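Local structure of 4-hydroxy-3-methylbut-2-enyl diphosphate reductase, apicoplast (Plasmodium falciparum, 4N7B) at residues 316-324 and 407-415. The protein reduces (E)-4-hydroxy-3-methylbut-2-enyl diphosphate to isopentenyl and dimethylallyl diphosphate with an iron-sulfur cluster, the last step of the MEP pathway of isoprenoid synthesis. Numbering follows the deposited sequence.
Sequences PLVNKVHVY and IPSGSICYA. With NA (sodium ion), chain F; F3S (Fe3-s4 cluster), chain B.
Ile407 lies over one face of the Tyr324 ring in a CH-pi contact: its CG1 is 3.7 Å from the ring centroid and 15° off the normal, while Ile407 CD1 lies near Tyr324 CD2. A chi1 of -57° puts CG1 beside the backbone N and over the ring, while CG2, anti to that N, touches both Lys320 CE and Tyr324 CE2. One helical turn back, Val321 CG2 meets Ser411 CB at 4.1 Å, and Val380 of strand 377-381 backs both Val321 and Ile407. Nearer the cluster, a single methyl does the work: Leu317 CD1 rests 3.8 Å from Cys413 CB and comes in the ring plane to the edge of Tyr414, 3.5 Å from CD1.

Polar links complete the contact. A water donates to Leu317 O and Ser411 O, bridging the two backbones. The extended Lys320 chain carries NZ to the type I turn 407-410, where it donates to Ser409 OG (3.0 Å) and to Gly410 O, nearly linear at the acceptor (C=O...NZ 172°). Tyr324 OH meets a sodium ion lying in its ring plane, at a long 3.0 Å.

Cys413 SG binds the iron FE4 of the [3Fe-4S] cluster at 2.3 Å and, Cys413 being the N-cap of helix 414-427, accepts a hydrogen bond from a backbone N in its first turn. Cys315 precedes helix 316-329, so the contact joins the approaches to two cluster ligands; the two oxygens would favour a charged Lys320 and the nearby sodium oppose it, while the capping bond and helix start should ease negative charge on the sulfur.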
loop_
_atom_site.group_PDB
_atom_site.type_symbol
_atom_site.label_atom_id
_atom_site.label_comp_id
_atom_site.label_asym_id
_atom_site.label_seq_id
_atom_site.Cartn_x
_atom_site.Cartn_y
_atom_site.Cartn_z
ATOM N N PRO A 316 -7.990 7.379 -1.081
ATOM C CA PRO A 316 -8.182 8.688 -0.439
ATOM C C PRO A 316 -7.019 9.122 0.448
ATOM O O PRO A 316 -6.808 10.331 0.606
ATOM C CB PRO A 316 -9.445 8.486 0.394
ATOM C CG PRO A 316 -10.238 7.417 -0.380
ATOM C CD PRO A 316 -9.178 6.513 -0.967
ATOM N N LEU A 317 -6.287 8.170 1.027
ATOM C CA LEU A 317 -5.215 8.508 1.970
ATOM C C LEU A 317 -3.907 8.734 1.233
ATOM O O LEU A 317 -2.971 9.328 1.779
ATOM C CB LEU A 317 -5.059 7.430 3.061
ATOM C CG LEU A 317 -6.340 7.181 3.892
ATOM C CD1 LEU A 317 -6.158 5.988 4.835
ATOM C CD2 LEU A 317 -6.733 8.423 4.681
ATOM N N VAL A 318 -3.846 8.275 -0.017
ATOM C CA VAL A 318 -2.777 8.699 -0.923
ATOM C C VAL A 318 -3.140 10.088 -1.455
ATOM O O VAL A 318 -2.303 10.990 -1.476
ATOM C CB VAL A 318 -2.575 7.708 -2.092
ATOM C CG1 VAL A 318 -1.710 8.319 -3.182
ATOM C CG2 VAL A 318 -1.954 6.424 -1.585
ATOM N N ASN A 319 -4.400 10.283 -1.835
ATOM C CA ASN A 319 -4.824 11.595 -2.298
ATOM C C ASN A 319 -4.574 12.640 -1.218
ATOM O O ASN A 319 -4.246 13.790 -1.510
ATOM C CB ASN A 319 -6.293 11.591 -2.685
ATOM C CG ASN A 319 -6.761 12.939 -3.185
ATOM O OD1 ASN A 319 -6.390 13.374 -4.273
ATOM N ND2 ASN A 319 -7.597 13.602 -2.398
ATOM N N LYS A 320 -4.734 12.234 0.036
ATOM C CA LYS A 320 -4.469 13.119 1.156
ATOM C C LYS A 320 -3.061 13.699 1.042
ATOM O O LYS A 320 -2.871 14.905 1.150
ATOM C CB LYS A 320 -4.604 12.330 2.442
ATOM C CG LYS A 320 -4.206 13.041 3.698
ATOM C CD LYS A 320 -4.285 12.013 4.823
ATOM C CE LYS A 320 -4.143 12.612 6.192
ATOM N NZ LYS A 320 -3.748 11.566 7.184
ATOM N N VAL A 321 -2.080 12.846 0.776
ATOM C CA VAL A 321 -0.688 13.305 0.712
ATOM C C VAL A 321 -0.508 14.244 -0.481
ATOM O O VAL A 321 0.062 15.336 -0.349
ATOM C CB VAL A 321 0.318 12.128 0.631
ATOM C CG1 VAL A 321 1.746 12.631 0.624
ATOM C CG2 VAL A 321 0.130 11.217 1.815
ATOM N N HIS A 322 -1.036 13.843 -1.631
ATOM C CA HIS A 322 -0.977 14.679 -2.836
ATOM C C HIS A 322 -1.491 16.072 -2.541
ATOM O O HIS A 322 -0.933 17.077 -2.990
ATOM C CB HIS A 322 -1.822 14.064 -3.952
ATOM C CG HIS A 322 -1.166 12.901 -4.637
ATOM N ND1 HIS A 322 -1.072 12.801 -6.008
ATOM C CD2 HIS A 322 -0.575 11.789 -4.138
ATOM C CE1 HIS A 322 -0.450 11.679 -6.324
ATOM N NE2 HIS A 322 -0.135 11.048 -5.207
ATOM N N VAL A 323 -2.564 16.119 -1.765
ATOM C CA VAL A 323 -3.284 17.349 -1.509
ATOM C C VAL A 323 -2.495 18.281 -0.583
ATOM O O VAL A 323 -2.354 19.471 -0.862
ATOM C CB VAL A 323 -4.674 17.010 -0.913
ATOM C CG1 VAL A 323 -5.162 18.121 -0.038
ATOM C CG2 VAL A 323 -5.646 16.706 -2.036
ATOM N N TYR A 324 -1.972 17.749 0.512
ATOM C CA TYR A 324 -1.139 18.559 1.396
ATOM C C TYR A 324 0.071 19.132 0.651
ATOM O O TYR A 324 0.472 20.264 0.888
ATOM C CB TYR A 324 -0.663 17.745 2.602
ATOM C CG TYR A 324 -1.635 17.817 3.756
ATOM C CD1 TYR A 324 -1.602 18.875 4.664
ATOM C CD2 TYR A 324 -2.623 16.861 3.900
ATOM C CE1 TYR A 324 -2.516 18.946 5.712
ATOM C CE2 TYR A 324 -3.532 16.919 4.932
ATOM C CZ TYR A 324 -3.476 17.950 5.838
ATOM O OH TYR A 324 -4.409 17.974 6.854
ATOM N N ILE A 407 1.775 16.909 8.217
ATOM C CA ILE A 407 0.387 16.556 8.462
ATOM C C ILE A 407 0.205 16.077 9.910
ATOM O O ILE A 407 0.875 15.128 10.347
ATOM C CB ILE A 407 -0.042 15.424 7.528
ATOM C CG1 ILE A 407 0.171 15.814 6.067
ATOM C CG2 ILE A 407 -1.486 15.035 7.796
ATOM C CD1 ILE A 407 0.036 14.618 5.126
ATOM N N PRO A 408 -0.711 16.712 10.662
ATOM C CA PRO A 408 -0.920 16.362 12.075
ATOM C C PRO A 408 -1.243 14.886 12.280
ATOM O O PRO A 408 -0.668 14.254 13.170
ATOM C CB PRO A 408 -2.105 17.241 12.483
ATOM C CG PRO A 408 -1.996 18.435 11.573
ATOM C CD PRO A 408 -1.504 17.885 10.263
ATOM N N SER A 409 -2.132 14.339 11.459
ATOM C CA SER A 409 -2.463 12.922 11.565
ATOM C C SER A 409 -1.361 12.019 10.967
ATOM O O SER A 409 -1.411 10.797 11.114
ATOM C CB SER A 409 -3.821 12.643 10.911
ATOM O OG SER A 409 -3.909 13.241 9.634
ATOM N N GLY A 410 -0.358 12.612 10.317
ATOM C CA GLY A 410 0.681 11.814 9.676
ATOM C C GLY A 410 0.289 11.318 8.287
ATOM O O GLY A 410 -0.866 11.472 7.870
ATOM N N SER A 411 1.243 10.709 7.580
ATOM C CA SER A 411 1.048 10.244 6.201
ATOM C C SER A 411 0.932 8.724 6.155
ATOM O O SER A 411 0.335 8.164 5.223
ATOM C CB SER A 411 2.223 10.688 5.311
ATOM O OG SER A 411 2.412 12.089 5.387
ATOM N N ILE A 412 1.532 8.036 7.123
ATOM C CA ILE A 412 1.452 6.576 7.142
ATOM C C ILE A 412 0.014 6.197 7.496
ATOM O O ILE A 412 -0.500 6.628 8.534
ATOM C CB ILE A 412 2.444 5.973 8.149
ATOM C CG1 ILE A 412 3.880 6.197 7.669
ATOM C CG2 ILE A 412 2.195 4.480 8.314
ATOM C CD1 ILE A 412 4.895 5.660 8.611
ATOM N N CYS A 413 -0.644 5.403 6.642
ATOM C CA CYS A 413 -2.095 5.151 6.767
ATOM C C CYS A 413 -2.480 4.171 7.893
ATOM O O CYS A 413 -1.648 3.426 8.429
ATOM C CB CYS A 413 -2.650 4.631 5.438
ATOM S SG CYS A 413 -2.163 2.943 5.049
ATOM N N TYR A 414 -3.769 4.171 8.215
ATOM C CA TYR A 414 -4.301 3.412 9.325
ATOM C C TYR A 414 -3.996 1.925 9.108
ATOM O O TYR A 414 -3.729 1.189 10.065
ATOM C CB TYR A 414 -5.835 3.668 9.458
ATOM C CG TYR A 414 -6.612 2.895 8.441
ATOM C CD1 TYR A 414 -6.670 3.314 7.113
ATOM C CD2 TYR A 414 -7.227 1.696 8.782
ATOM C CE1 TYR A 414 -7.347 2.564 6.169
ATOM C CE2 TYR A 414 -7.904 0.950 7.851
ATOM C CZ TYR A 414 -7.962 1.379 6.553
ATOM O OH TYR A 414 -8.634 0.622 5.636
ATOM N N ALA A 415 -4.020 1.474 7.851
ATOM C CA ALA A 415 -3.887 0.036 7.567
ATOM C C ALA A 415 -2.466 -0.439 7.785
ATOM O O ALA A 415 -2.228 -1.520 8.334
ATOM C CB ALA A 415 -4.343 -0.288 6.149
HETATM NA NA NA F . -6.022 15.552 7.486
HETATM FE FE1 F3S B . -4.461 0.720 1.630
HETATM FE FE3 F3S B . -4.791 3.334 1.075
HETATM FE FE4 F3S B . -3.141 2.502 3.026
HETATM S S1 F3S B . -4.434 1.684 -0.338
HETATM S S2 F3S B . -2.380 0.508 2.395
HETATM S S3 F3S B . -5.340 2.302 2.926
HETATM S S4 F3S B . -2.813 4.170 1.632
HETATM O O HOH W 1 -2.087 9.215 4.270
#